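Non-reducing end alpha-L-arabinofuranosidase BoGH43B (Bacteroides ovatus, PDB 5JOZ) hydrolyses terminal non-reducing alpha-L-arabinofuranosyl residues from the branches of xyloglucan, converting 'S' units into 'X' units during breakdown of the polysaccharide. Local coordinates at residues K51-A56 and K108-P113; N62-G67 and P117-N122; H331-L336 and N355-F360; N377-V382 and G408-M413; L389-D394 and Y447-K452. One frame throughout, in Å; residues are numbered along the deposited sequence.

How the contacts relate
Contacts 1 and 2 lie in the catalytic five-bladed beta-propeller, where both join the first blade region to the second and both are only partly buried; contacts 3, 4 and 5 are buried in the C-terminal beta-sandwich and each joins elements of its two sheets. Chemistry follows place. Prolines serve contacts 1 and 2, with a bridging water in contact 1, aromatic rings serve contacts 3 and 5, and contact 4 alone has direct hydrogen bonds across its segments, from an arginine. The domains meet between contacts 2 and 3, where G67 N lies 2.8 Å from N355 O, a probable hydrogen bond. Within the sandwich, contact 5 touches both others, V390 and R392 against F360 and I451 against A412.

Contact 1 of 5, residues K51-A56 and K108-P113; sequences KLIGHA and KNPAGP
I53 and G54 meet P110 and A111 where two blades of the GH43 five-bladed beta-propeller adjoin: strand 51-55 is the outermost of the first blade, and 108-113 lies in the loop before the last strand of the second. I53 and G54 both face V41 in a classic beta bulge. From I53 CB, which points toward the loop, CG1 is tucked over the backbone (chi1 61°), and a nearly extended second torsion (chi2 158°) carries CD1 onto the loop backbone. I53 CD1 lies 3.7 Å from A111 N and 4.1 Å from both P110 CG and A111 CB. A111 CB in turn approaches the strand backbone, 3.7 Å from I53 O. G54 follows with its CA 3.9 Å from A111 O; a CB modelled there would clash with that oxygen, consistent with glycine at this position. The loop is folded by a type I turn from N109 to G112, and N109 OD1 accepts from A111 N at 3.1 Å, an Asx turn that fixes the backbone I53 touches. No direct hydrogen bond joins the segments. Instead one water bridges them, accepting from H55 N at 3.0 Å and donating to A111 O at 2.8 Å.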
# COMPACT_ATOMS: atom_id res chain seq x y z
N LYS A 51 -3.18 -13.85 -0.31
CA LYS A 51 -4.56 -13.54 -0.68
C LYS A 51 -5.06 -12.44 0.23
O LYS A 51 -4.90 -12.52 1.46
CB LYS A 51 -5.44 -14.79 -0.52
CG LYS A 51 -6.92 -14.57 -0.85
CD LYS A 51 -7.70 -15.88 -0.94
CE LYS A 51 -8.68 -15.89 -2.10
NZ LYS A 51 -9.95 -15.18 -1.78
N LEU A 52 -5.72 -11.45 -0.37
CA LEU A 52 -6.30 -10.34 0.37
C LEU A 52 -7.58 -10.85 1.02
O LEU A 52 -8.42 -11.43 0.33
CB LEU A 52 -6.60 -9.18 -0.58
CG LEU A 52 -7.19 -7.88 -0.04
CD1 LEU A 52 -6.26 -7.25 0.99
CD2 LEU A 52 -7.45 -6.93 -1.19
N ILE A 53 -7.72 -10.67 2.34
CA ILE A 53 -8.91 -11.14 3.07
C ILE A 53 -9.73 -10.05 3.77
O ILE A 53 -10.88 -10.29 4.17
CB ILE A 53 -8.57 -12.24 4.11
CG1 ILE A 53 -7.58 -11.75 5.18
CG2 ILE A 53 -8.02 -13.49 3.41
CD1 ILE A 53 -7.65 -12.57 6.44
N GLY A 54 -9.16 -8.86 3.95
CA GLY A 54 -9.86 -7.77 4.60
C GLY A 54 -8.95 -6.58 4.74
O GLY A 54 -7.87 -6.54 4.15
N HIS A 55 -9.40 -5.60 5.50
CA HIS A 55 -8.60 -4.43 5.85
C HIS A 55 -8.79 -4.16 7.33
O HIS A 55 -9.89 -4.34 7.86
CB HIS A 55 -9.04 -3.23 5.01
CG HIS A 55 -8.90 -3.44 3.53
ND1 HIS A 55 -9.77 -4.22 2.81
CD2 HIS A 55 -7.98 -2.99 2.64
CE1 HIS A 55 -9.39 -4.26 1.55
NE2 HIS A 55 -8.31 -3.51 1.42
N ALA A 56 -7.73 -3.75 8.01
CA ALA A 56 -7.83 -3.44 9.44
C ALA A 56 -8.76 -2.26 9.66
O ALA A 56 -9.50 -2.23 10.64
CB ALA A 56 -6.47 -3.15 10.04
N LYS A 108 -11.02 -10.87 16.48
CA LYS A 108 -10.95 -12.32 16.65
C LYS A 108 -10.66 -12.97 15.30
O LYS A 108 -9.89 -13.91 15.21
CB LYS A 108 -12.27 -12.85 17.25
N ASN A 109 -11.30 -12.45 14.24
CA ASN A 109 -11.12 -12.91 12.87
C ASN A 109 -10.29 -11.84 12.13
O ASN A 109 -10.71 -10.68 12.05
CB ASN A 109 -12.50 -13.06 12.22
CG ASN A 109 -12.48 -13.87 10.92
OD1 ASN A 109 -11.56 -13.79 10.10
ND2 ASN A 109 -13.52 -14.64 10.73
N PRO A 110 -9.12 -12.21 11.56
CA PRO A 110 -8.32 -11.21 10.86
C PRO A 110 -8.97 -10.68 9.57
O PRO A 110 -8.58 -9.62 9.09
CB PRO A 110 -7.02 -11.97 10.56
CG PRO A 110 -7.45 -13.39 10.43
CD PRO A 110 -8.57 -13.57 11.40
N ALA A 111 -9.95 -11.41 9.03
CA ALA A 111 -10.79 -10.90 7.93
C ALA A 111 -11.70 -9.76 8.36
O ALA A 111 -12.16 -9.00 7.51
CB ALA A 111 -11.63 -12.02 7.33
N GLY A 112 -11.98 -9.67 9.66
CA GLY A 112 -12.86 -8.65 10.23
C GLY A 112 -14.06 -9.30 10.91
O GLY A 112 -14.29 -10.50 10.73
N PRO A 113 -14.84 -8.54 11.68
CA PRO A 113 -14.70 -7.09 11.86
C PRO A 113 -13.61 -6.68 12.86
O PRO A 113 -13.36 -7.40 13.83
CB PRO A 113 -16.07 -6.70 12.42
CG PRO A 113 -16.48 -7.90 13.23
CD PRO A 113 -16.04 -9.06 12.39
O HOH W 1 -11.91 -6.26 6.94

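Contact 2 of 5, residues N62-G67 and P117-N122; sequences NNPLMG and PVWVGN
The W119 indole takes P64 at its edge and P117 on one face. P64 CG approaches CH2 of W119 at 4.2 Å, close to the ring plane, so the proline meets the rim of the six-membered ring. P117, two residues before the tryptophan in the chain, sets its CB 3.8 Å above the W119 plane, displaced toward the rim. P117 also meets N62: P117 CD lies 3.8 Å from N62 CB, and P117 CG lies 3.9 Å from N62 CA. These touches are carbon against carbon, and no hydrogen bond crosses between the segments. Swung over its own backbone (chi1 63°), the N62 amide leads away from P117, where ND2 donates to S115 O and OD1 accepts from R59 N; only the aliphatic base of the residue serves the contact. On the P64 side the chain is held by N328, whose side chain bonds both N63 O and L65 N. W119 belongs to strand 118-119, which pairs with strand 102-107 as the outermost strand of the second blade. Proline and tryptophan thus pack the connection between blades one and two against it, in the five-bladed beta-propeller of GH43 enzymes.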
# COMPACT_ATOMS: atom_id res chain seq x y z
N ASN A 62 -12.68 4.13 12.30
CA ASN A 62 -11.29 3.66 12.50
C ASN A 62 -10.27 4.06 11.41
O ASN A 62 -9.10 3.73 11.54
CB ASN A 62 -11.21 2.15 12.85
CG ASN A 62 -11.73 1.23 11.75
OD1 ASN A 62 -11.83 1.60 10.59
ND2 ASN A 62 -12.06 -0.00 12.13
N ASN A 63 -10.71 4.77 10.36
CA ASN A 63 -9.77 5.46 9.45
C ASN A 63 -10.29 6.87 9.12
O ASN A 63 -10.79 7.11 8.02
CB ASN A 63 -9.51 4.63 8.16
CG ASN A 63 -8.15 4.94 7.48
OD1 ASN A 63 -7.37 5.77 7.94
ND2 ASN A 63 -7.89 4.26 6.37
N PRO A 64 -10.17 7.80 10.08
CA PRO A 64 -10.48 9.22 9.79
C PRO A 64 -9.42 9.83 8.87
O PRO A 64 -8.27 9.96 9.27
CB PRO A 64 -10.46 9.88 11.18
CG PRO A 64 -9.65 8.99 12.04
CD PRO A 64 -9.81 7.59 11.50
N LEU A 65 -9.82 10.20 7.66
CA LEU A 65 -8.87 10.64 6.62
C LEU A 65 -9.10 12.02 6.02
O LEU A 65 -8.22 12.51 5.30
CB LEU A 65 -8.84 9.60 5.49
CG LEU A 65 -8.12 8.28 5.82
CD1 LEU A 65 -8.34 7.29 4.70
CD2 LEU A 65 -6.63 8.51 6.03
N MET A 66 -10.23 12.66 6.32
CA MET A 66 -10.60 13.91 5.63
C MET A 66 -9.60 15.02 5.96
O MET A 66 -9.14 15.15 7.11
CB MET A 66 -12.03 14.34 5.99
CG MET A 66 -13.13 13.38 5.51
SD MET A 66 -13.20 13.03 3.73
CE MET A 66 -14.97 13.00 3.48
N GLY A 67 -9.23 15.78 4.93
CA GLY A 67 -8.23 16.84 5.08
C GLY A 67 -6.78 16.39 4.96
O GLY A 67 -5.91 17.24 4.82
N PRO A 117 -10.81 2.52 17.01
CA PRO A 117 -9.43 2.68 17.48
C PRO A 117 -9.33 2.91 18.99
O PRO A 117 -10.18 3.55 19.60
CB PRO A 117 -8.93 3.92 16.73
CG PRO A 117 -10.10 4.56 16.11
CD PRO A 117 -11.32 3.72 16.33
N VAL A 118 -8.28 2.33 19.56
CA VAL A 118 -7.84 2.64 20.90
C VAL A 118 -6.66 3.60 20.72
O VAL A 118 -5.56 3.19 20.33
CB VAL A 118 -7.43 1.37 21.66
CG1 VAL A 118 -6.88 1.71 23.04
CG2 VAL A 118 -8.62 0.41 21.75
N TRP A 119 -6.92 4.88 20.96
CA TRP A 119 -5.91 5.92 20.83
C TRP A 119 -5.02 5.90 22.07
O TRP A 119 -5.50 6.02 23.20
CB TRP A 119 -6.55 7.30 20.67
CG TRP A 119 -7.52 7.42 19.55
CD1 TRP A 119 -8.88 7.38 19.64
CD2 TRP A 119 -7.21 7.61 18.17
NE1 TRP A 119 -9.44 7.54 18.40
CE2 TRP A 119 -8.44 7.68 17.47
CE3 TRP A 119 -6.02 7.73 17.44
CZ2 TRP A 119 -8.52 7.86 16.09
CZ3 TRP A 119 -6.09 7.91 16.06
CH2 TRP A 119 -7.34 7.98 15.40
N VAL A 120 -3.71 5.74 21.84
CA VAL A 120 -2.73 5.59 22.92
C VAL A 120 -2.17 6.94 23.41
O VAL A 120 -1.60 7.03 24.50
CB VAL A 120 -1.58 4.61 22.50
CG1 VAL A 120 -2.15 3.31 21.94
CG2 VAL A 120 -0.62 5.25 21.51
N GLY A 121 -2.31 7.98 22.58
CA GLY A 121 -2.07 9.35 23.00
C GLY A 121 -0.69 9.88 22.70
O GLY A 121 -0.12 10.60 23.51
N ASN A 122 -0.17 9.55 21.52
CA ASN A 122 1.05 10.19 21.02
C ASN A 122 1.08 10.16 19.49
O ASN A 122 0.24 9.50 18.85
CB ASN A 122 2.33 9.57 21.64
CG ASN A 122 2.48 8.08 21.37
OD1 ASN A 122 2.74 7.66 20.24
ND2 ASN A 122 2.38 7.28 22.42

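Contact 3 of 5, residues H331-L336 and N355-F360; sequences HSFWSL and NDSPSF
A backbone carbon, rather than a side-chain tip, sits on the face of F333: S359 CA lies 3.6 Å from the ring centroid and 16° off the normal, a CH-pi contact. It joins the two sheets of the concanavalin A-like beta-sandwich, since 331-336 carries strand 334-335 of one sheet and 355-360 leads into strand 359-364 of the other. S359 is the centre of an inverse gamma turn, whose closing bond from F360 N to P358 O is weak; the turn is the point at which its CA lies over the phenyl group. F333 CG stands between its backbone N and carbonyl carbon (chi1 77°), directing the ring at the turn. S359 CB lies over the same face, 3.5 Å from F333 CD1, while P358 O comes obliquely within 3.7 Å of F333 CZ. At the edge, near the ring plane, S357 OG approaches F333 CE2 at 4.0 Å. Both serine hydroxyls have polar partners elsewhere: S357 OG is hydrogen-bonded to I326 O and S359 OG to K346 O, so their touches on the ring are packing. F333 and K346 also pair through their backbones. S359 OG comes closest, 3.3 Å from both F333 CB and F333 CG.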
# COMPACT_ATOMS: atom_id res chain seq x y z
N HIS A 331 -21.04 6.89 0.51
CA HIS A 331 -21.64 5.82 -0.29
C HIS A 331 -22.64 6.38 -1.31
O HIS A 331 -22.98 5.68 -2.26
CB HIS A 331 -22.33 4.76 0.60
CG HIS A 331 -22.39 3.38 -0.01
ND1 HIS A 331 -22.63 3.16 -1.35
CD2 HIS A 331 -22.25 2.16 0.55
CE1 HIS A 331 -22.63 1.87 -1.60
NE2 HIS A 331 -22.40 1.23 -0.46
N SER A 332 -23.12 7.61 -1.11
CA SER A 332 -23.97 8.27 -2.10
C SER A 332 -23.37 8.41 -3.52
O SER A 332 -24.13 8.58 -4.47
CB SER A 332 -24.44 9.65 -1.59
OG SER A 332 -23.34 10.49 -1.25
N PHE A 333 -22.04 8.36 -3.69
CA PHE A 333 -21.49 8.48 -5.06
C PHE A 333 -21.32 7.16 -5.84
O PHE A 333 -21.03 7.21 -7.04
CB PHE A 333 -20.24 9.38 -5.15
CG PHE A 333 -18.94 8.76 -4.65
CD1 PHE A 333 -18.31 7.72 -5.33
CD2 PHE A 333 -18.30 9.29 -3.53
CE1 PHE A 333 -17.12 7.18 -4.88
CE2 PHE A 333 -17.10 8.76 -3.08
CZ PHE A 333 -16.51 7.71 -3.75
N TRP A 334 -21.51 6.01 -5.19
CA TRP A 334 -21.37 4.70 -5.86
C TRP A 334 -22.40 3.67 -5.42
O TRP A 334 -22.76 3.59 -4.25
CB TRP A 334 -19.96 4.12 -5.68
CG TRP A 334 -19.63 3.68 -4.29
CD1 TRP A 334 -19.26 4.48 -3.25
CD2 TRP A 334 -19.64 2.34 -3.79
NE1 TRP A 334 -19.04 3.73 -2.13
CE2 TRP A 334 -19.27 2.41 -2.42
CE3 TRP A 334 -19.94 1.10 -4.34
CZ2 TRP A 334 -19.16 1.27 -1.61
CZ3 TRP A 334 -19.85 -0.03 -3.54
CH2 TRP A 334 -19.47 0.07 -2.18
N SER A 335 -22.82 2.85 -6.37
CA SER A 335 -23.75 1.76 -6.11
C SER A 335 -23.48 0.60 -7.02
O SER A 335 -23.23 0.78 -8.22
CB SER A 335 -25.20 2.22 -6.33
OG SER A 335 -26.11 1.18 -6.00
N LEU A 336 -23.56 -0.59 -6.44
CA LEU A 336 -23.70 -1.86 -7.16
C LEU A 336 -25.15 -2.37 -7.15
O LEU A 336 -25.44 -3.42 -7.73
CB LEU A 336 -22.77 -2.90 -6.54
CG LEU A 336 -21.26 -2.66 -6.71
CD1 LEU A 336 -20.48 -3.43 -5.64
CD2 LEU A 336 -20.80 -3.04 -8.10
N ASN A 355 -8.85 18.13 -0.42
CA ASN A 355 -8.55 16.99 0.44
C ASN A 355 -9.84 16.44 1.09
O ASN A 355 -10.03 16.50 2.30
CB ASN A 355 -7.52 17.40 1.52
CG ASN A 355 -6.14 17.67 0.95
OD1 ASN A 355 -5.90 17.59 -0.26
ND2 ASN A 355 -5.20 18.00 1.83
N ASP A 356 -10.75 15.93 0.27
CA ASP A 356 -11.77 14.98 0.76
C ASP A 356 -11.88 13.85 -0.27
O ASP A 356 -10.85 13.44 -0.79
CB ASP A 356 -13.09 15.67 1.16
CG ASP A 356 -13.75 16.43 0.04
OD1 ASP A 356 -13.05 16.79 -0.94
OD2 ASP A 356 -14.97 16.67 0.17
N SER A 357 -13.08 13.34 -0.56
CA SER A 357 -13.20 12.09 -1.32
C SER A 357 -13.91 12.28 -2.66
O SER A 357 -15.15 12.31 -2.71
CB SER A 357 -13.92 11.05 -0.47
OG SER A 357 -13.84 9.77 -1.07
N PRO A 358 -13.12 12.38 -3.76
CA PRO A 358 -13.71 12.40 -5.09
C PRO A 358 -14.29 11.03 -5.47
O PRO A 358 -13.88 10.02 -4.92
CB PRO A 358 -12.54 12.76 -6.00
CG PRO A 358 -11.32 12.39 -5.25
CD PRO A 358 -11.65 12.32 -3.80
N SER A 359 -15.23 11.02 -6.41
CA SER A 359 -15.81 9.77 -6.91
C SER A 359 -14.78 8.98 -7.76
O SER A 359 -14.79 8.99 -8.99
CB SER A 359 -17.10 10.06 -7.69
OG SER A 359 -17.97 10.91 -6.95
N PHE A 360 -13.88 8.31 -7.05
CA PHE A 360 -12.78 7.56 -7.62
C PHE A 360 -12.78 6.20 -6.95
O PHE A 360 -12.94 6.12 -5.73
CB PHE A 360 -11.45 8.28 -7.36
CG PHE A 360 -10.22 7.48 -7.73
CD1 PHE A 360 -9.67 6.55 -6.84
CD2 PHE A 360 -9.60 7.66 -8.95
CE1 PHE A 360 -8.55 5.82 -7.17
CE2 PHE A 360 -8.48 6.94 -9.30
CZ PHE A 360 -7.95 6.02 -8.41

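Contact 4 of 5, residues N377-V382 and G408-M413; sequences NFIPKV and GQRVAM
A side-on arginine grip on a single main-chain carbonyl ties the two sheets of the concanavalin A-like beta-sandwich together here: R410 stands on strand 409-418 of one sheet, and F378 lies where the chain leaves strand 370-377 of the other. R410 CG is anti to the backbone N (chi1 -169°), and the chain stays extended to NE, which carries the guanidinium across to F378 O. R410 NE donates to F378 O at 3.2 Å with a bent N-H...O angle of 144°. R410 NH2 gives F378 O a second bond, also 3.2 Å and similarly bent. Both nitrogens come from one face of the carbonyl plane, NE modestly tilted and NH2 well above it, 43° out. Beyond the contact NH1 bonds P431 O and NH2 also bonds G434 O, so three carbonyls limit the rotation of the group. A methionine in this place would probably leave F378 O, P431 O and G434 O without their shared donor and the loop at 378-380 less firmly tied to the strand. P380 crosses the R410 chain at about a right angle, its CD 4.0 Å from R410 CG. I379 CD1 rests over one guanidinium face, 4.1 Å from R410 NE.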
# COMPACT_ATOMS: atom_id res chain seq x y z
N ASN A 377 -20.83 3.48 -19.75
CA ASN A 377 -21.92 4.25 -20.31
C ASN A 377 -21.91 5.61 -19.61
O ASN A 377 -22.11 5.68 -18.39
CB ASN A 377 -23.26 3.52 -20.08
CG ASN A 377 -24.43 4.17 -20.82
OD1 ASN A 377 -24.27 4.75 -21.89
ND2 ASN A 377 -25.62 4.07 -20.25
N PHE A 378 -21.65 6.68 -20.36
CA PHE A 378 -21.64 8.02 -19.77
C PHE A 378 -22.01 9.10 -20.78
O PHE A 378 -21.28 9.33 -21.74
CB PHE A 378 -20.27 8.36 -19.14
CG PHE A 378 -20.24 9.72 -18.49
CD1 PHE A 378 -21.12 10.03 -17.45
CD2 PHE A 378 -19.35 10.71 -18.92
CE1 PHE A 378 -21.11 11.29 -16.86
CE2 PHE A 378 -19.34 11.97 -18.33
CZ PHE A 378 -20.21 12.26 -17.30
N ILE A 379 -23.14 9.76 -20.53
CA ILE A 379 -23.59 10.89 -21.34
C ILE A 379 -23.34 12.18 -20.57
O ILE A 379 -24.04 12.46 -19.60
CB ILE A 379 -25.10 10.78 -21.68
CG1 ILE A 379 -25.42 9.44 -22.37
CG2 ILE A 379 -25.54 11.97 -22.54
CD1 ILE A 379 -24.67 9.19 -23.68
N PRO A 380 -22.31 12.96 -20.97
CA PRO A 380 -22.13 14.27 -20.35
C PRO A 380 -23.05 15.30 -21.01
O PRO A 380 -23.24 15.25 -22.21
CB PRO A 380 -20.67 14.60 -20.64
CG PRO A 380 -20.36 13.88 -21.91
CD PRO A 380 -21.25 12.67 -21.96
N LYS A 381 -23.61 16.21 -20.22
CA LYS A 381 -24.51 17.23 -20.74
C LYS A 381 -23.86 18.62 -20.87
O LYS A 381 -24.41 19.47 -21.56
CB LYS A 381 -25.79 17.31 -19.89
N VAL A 382 -22.71 18.86 -20.23
CA VAL A 382 -22.00 20.15 -20.32
C VAL A 382 -20.48 19.96 -20.10
O VAL A 382 -20.06 18.95 -19.54
CB VAL A 382 -22.64 21.20 -19.37
CG1 VAL A 382 -22.41 20.84 -17.90
CG2 VAL A 382 -22.18 22.62 -19.69
N GLY A 408 -20.14 21.00 -28.12
CA GLY A 408 -21.34 20.25 -28.51
C GLY A 408 -21.10 18.87 -29.10
O GLY A 408 -22.01 18.31 -29.72
N GLN A 409 -19.89 18.33 -28.94
CA GLN A 409 -19.57 16.98 -29.35
C GLN A 409 -19.13 16.19 -28.12
O GLN A 409 -18.39 16.69 -27.26
CB GLN A 409 -18.45 16.96 -30.39
CG GLN A 409 -18.81 17.59 -31.73
CD GLN A 409 -17.70 17.47 -32.77
OE1 GLN A 409 -16.52 17.34 -32.43
NE2 GLN A 409 -18.07 17.50 -34.04
N ARG A 410 -19.59 14.96 -28.03
CA ARG A 410 -19.16 14.05 -27.00
C ARG A 410 -17.83 13.52 -27.46
O ARG A 410 -17.69 13.14 -28.62
CB ARG A 410 -20.16 12.93 -26.87
CG ARG A 410 -19.97 12.05 -25.65
CD ARG A 410 -21.10 11.04 -25.66
NE ARG A 410 -20.84 9.87 -24.85
CZ ARG A 410 -20.77 8.62 -25.27
NH1 ARG A 410 -20.94 8.28 -26.55
NH2 ARG A 410 -20.53 7.67 -24.38
N VAL A 411 -16.84 13.49 -26.56
CA VAL A 411 -15.47 13.15 -26.93
C VAL A 411 -14.80 12.24 -25.91
O VAL A 411 -15.20 12.19 -24.74
CB VAL A 411 -14.59 14.42 -27.10
CG1 VAL A 411 -15.21 15.39 -28.10
CG2 VAL A 411 -14.37 15.14 -25.76
N ALA A 412 -13.76 11.55 -26.36
CA ALA A 412 -12.83 10.86 -25.48
C ALA A 412 -11.60 11.75 -25.36
O ALA A 412 -11.12 12.28 -26.35
CB ALA A 412 -12.45 9.51 -26.04
N MET A 413 -11.10 11.91 -24.13
CA MET A 413 -10.04 12.85 -23.82
C MET A 413 -8.96 12.15 -22.98
O MET A 413 -9.28 11.54 -21.98
CB MET A 413 -10.61 14.05 -23.05
CG MET A 413 -9.58 15.06 -22.54
SD MET A 413 -10.26 16.56 -21.81
CE MET A 413 -11.14 15.89 -20.39

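Contact 5 of 5, residues L389-D394 and Y447-K452; sequences LVVRAD and YTFEIK
This is an apolar contact in the core of the C-terminal concanavalin A-like beta-sandwich, made between its facing sheets: V391, from strand 389-392 of one sheet, puts its two methyls against Y447 and F449, from strand 446-453 of the other. The backbones are well apart, with V391 CA 9.0 Å from Y447 CA, and side chains fill the interval. Because V391 CG1 is anti to the backbone N (chi1 -179°), it reaches over one face of the Y447 ring, in a CH-pi contact 4.0 Å from the centroid and 26° off the normal. V391 CG1 is displaced toward the hydroxyl end, 3.7 Å from Y447 CZ and 3.8 Å from Y447 OH. V391 CG2 goes to F449 instead and meets that ring at its edge, 4.0 Å from F449 CE2. One valine is thus shared between a ring face and a ring edge, supplied by two residues that alternate along a strand and both point inward. Y447 OH is satisfied by Q365 OE1, which holds the far end of the ring. Replacing Y447 by alanine is likely to open a gap beside V391 CG1 and leave Q365 OE1 without its hydroxyl partner. V391 pairs through its backbone with Y399 of strand 397-406, a residue that the side chains of Y447 and F449 both touch; F449 also packs on I440 of strand 436-442 and on I414 of strand 409-418.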
# COMPACT_ATOMS: atom_id res chain seq x y z
N LEU A 389 -11.32 6.59 -16.86
CA LEU A 389 -10.22 5.97 -16.12
C LEU A 389 -9.12 6.96 -15.83
O LEU A 389 -8.88 7.87 -16.61
CB LEU A 389 -9.64 4.79 -16.89
CG LEU A 389 -10.62 3.69 -17.29
CD1 LEU A 389 -9.90 2.57 -18.01
CD2 LEU A 389 -11.41 3.17 -16.09
N VAL A 390 -8.46 6.76 -14.69
CA VAL A 390 -7.37 7.64 -14.26
C VAL A 390 -6.17 6.82 -13.79
O VAL A 390 -6.32 5.82 -13.09
CB VAL A 390 -7.84 8.60 -13.14
CG1 VAL A 390 -6.68 9.43 -12.59
CG2 VAL A 390 -8.94 9.51 -13.69
N VAL A 391 -4.98 7.27 -14.21
CA VAL A 391 -3.71 6.82 -13.67
C VAL A 391 -3.37 7.89 -12.65
O VAL A 391 -3.07 9.03 -13.02
CB VAL A 391 -2.62 6.72 -14.76
CG1 VAL A 391 -1.31 6.23 -14.19
CG2 VAL A 391 -3.08 5.81 -15.90
N ARG A 392 -3.45 7.54 -11.37
CA ARG A 392 -3.19 8.47 -10.29
C ARG A 392 -1.87 8.15 -9.65
O ARG A 392 -1.62 7.00 -9.33
CB ARG A 392 -4.28 8.38 -9.22
CG ARG A 392 -3.94 9.01 -7.86
CD ARG A 392 -5.13 8.83 -6.94
NE ARG A 392 -4.91 9.34 -5.59
CZ ARG A 392 -5.00 10.62 -5.24
NH1 ARG A 392 -5.34 11.57 -6.12
NH2 ARG A 392 -4.77 10.96 -3.97
N ALA A 393 -1.04 9.19 -9.47
CA ALA A 393 0.09 9.14 -8.55
C ALA A 393 -0.28 9.88 -7.26
O ALA A 393 -0.14 9.34 -6.16
CB ALA A 393 1.31 9.75 -9.20
N ASP A 394 -0.76 11.11 -7.40
CA ASP A 394 -1.29 11.87 -6.26
C ASP A 394 -2.27 12.94 -6.79
O ASP A 394 -2.65 12.89 -7.96
CB ASP A 394 -0.13 12.46 -5.40
CG ASP A 394 0.79 13.40 -6.18
OD1 ASP A 394 0.29 14.20 -6.98
OD2 ASP A 394 2.03 13.35 -5.99
N TYR A 447 2.68 4.49 -20.67
CA TYR A 447 1.26 4.20 -20.68
C TYR A 447 0.76 4.61 -22.03
O TYR A 447 1.12 5.69 -22.51
CB TYR A 447 0.54 5.04 -19.64
CG TYR A 447 0.88 4.74 -18.22
CD1 TYR A 447 0.40 3.58 -17.61
CD2 TYR A 447 1.63 5.63 -17.46
CE1 TYR A 447 0.68 3.31 -16.28
CE2 TYR A 447 1.91 5.36 -16.12
CZ TYR A 447 1.44 4.19 -15.55
OH TYR A 447 1.73 3.91 -14.24
N THR A 448 -0.06 3.76 -22.64
CA THR A 448 -0.75 4.08 -23.90
C THR A 448 -2.26 4.01 -23.65
O THR A 448 -2.74 3.09 -23.00
CB THR A 448 -0.32 3.12 -25.02
OG1 THR A 448 1.10 3.17 -25.15
CG2 THR A 448 -0.94 3.53 -26.37
N PHE A 449 -2.97 5.01 -24.17
CA PHE A 449 -4.40 5.23 -23.91
C PHE A 449 -5.22 5.03 -25.19
O PHE A 449 -4.92 5.67 -26.21
CB PHE A 449 -4.61 6.65 -23.38
CG PHE A 449 -3.85 6.95 -22.13
CD1 PHE A 449 -2.55 7.46 -22.18
CD2 PHE A 449 -4.42 6.70 -20.88
CE1 PHE A 449 -1.84 7.72 -21.02
CE2 PHE A 449 -3.72 6.97 -19.71
CZ PHE A 449 -2.43 7.47 -19.77
N GLU A 450 -6.24 4.17 -25.13
CA GLU A 450 -7.00 3.71 -26.30
C GLU A 450 -8.51 3.74 -26.03
O GLU A 450 -8.94 3.59 -24.89
CB GLU A 450 -6.59 2.29 -26.70
CG GLU A 450 -5.08 2.07 -26.91
CD GLU A 450 -4.32 1.48 -25.70
OE1 GLU A 450 -4.83 1.51 -24.55
OE2 GLU A 450 -3.18 0.99 -25.90
N ILE A 451 -9.30 3.92 -27.10
CA ILE A 451 -10.76 3.97 -27.02
C ILE A 451 -11.41 3.12 -28.12
O ILE A 451 -10.84 2.94 -29.20
CB ILE A 451 -11.29 5.42 -27.10
CG1 ILE A 451 -10.94 6.06 -28.45
CG2 ILE A 451 -10.73 6.24 -25.94
CD1 ILE A 451 -11.25 7.53 -28.58
N LYS A 452 -12.59 2.59 -27.82
CA LYS A 452 -13.41 1.87 -28.80
C LYS A 452 -14.92 2.15 -28.60
O LYS A 452 -15.45 2.04 -27.48
CB LYS A 452 -13.13 0.36 -28.78
CG LYS A 452 -13.93 -0.40 -29.84
CD LYS A 452 -13.54 -1.86 -29.96
CE LYS A 452 -14.08 -2.46 -31.25
NZ LYS A 452 -13.68 -3.88 -31.39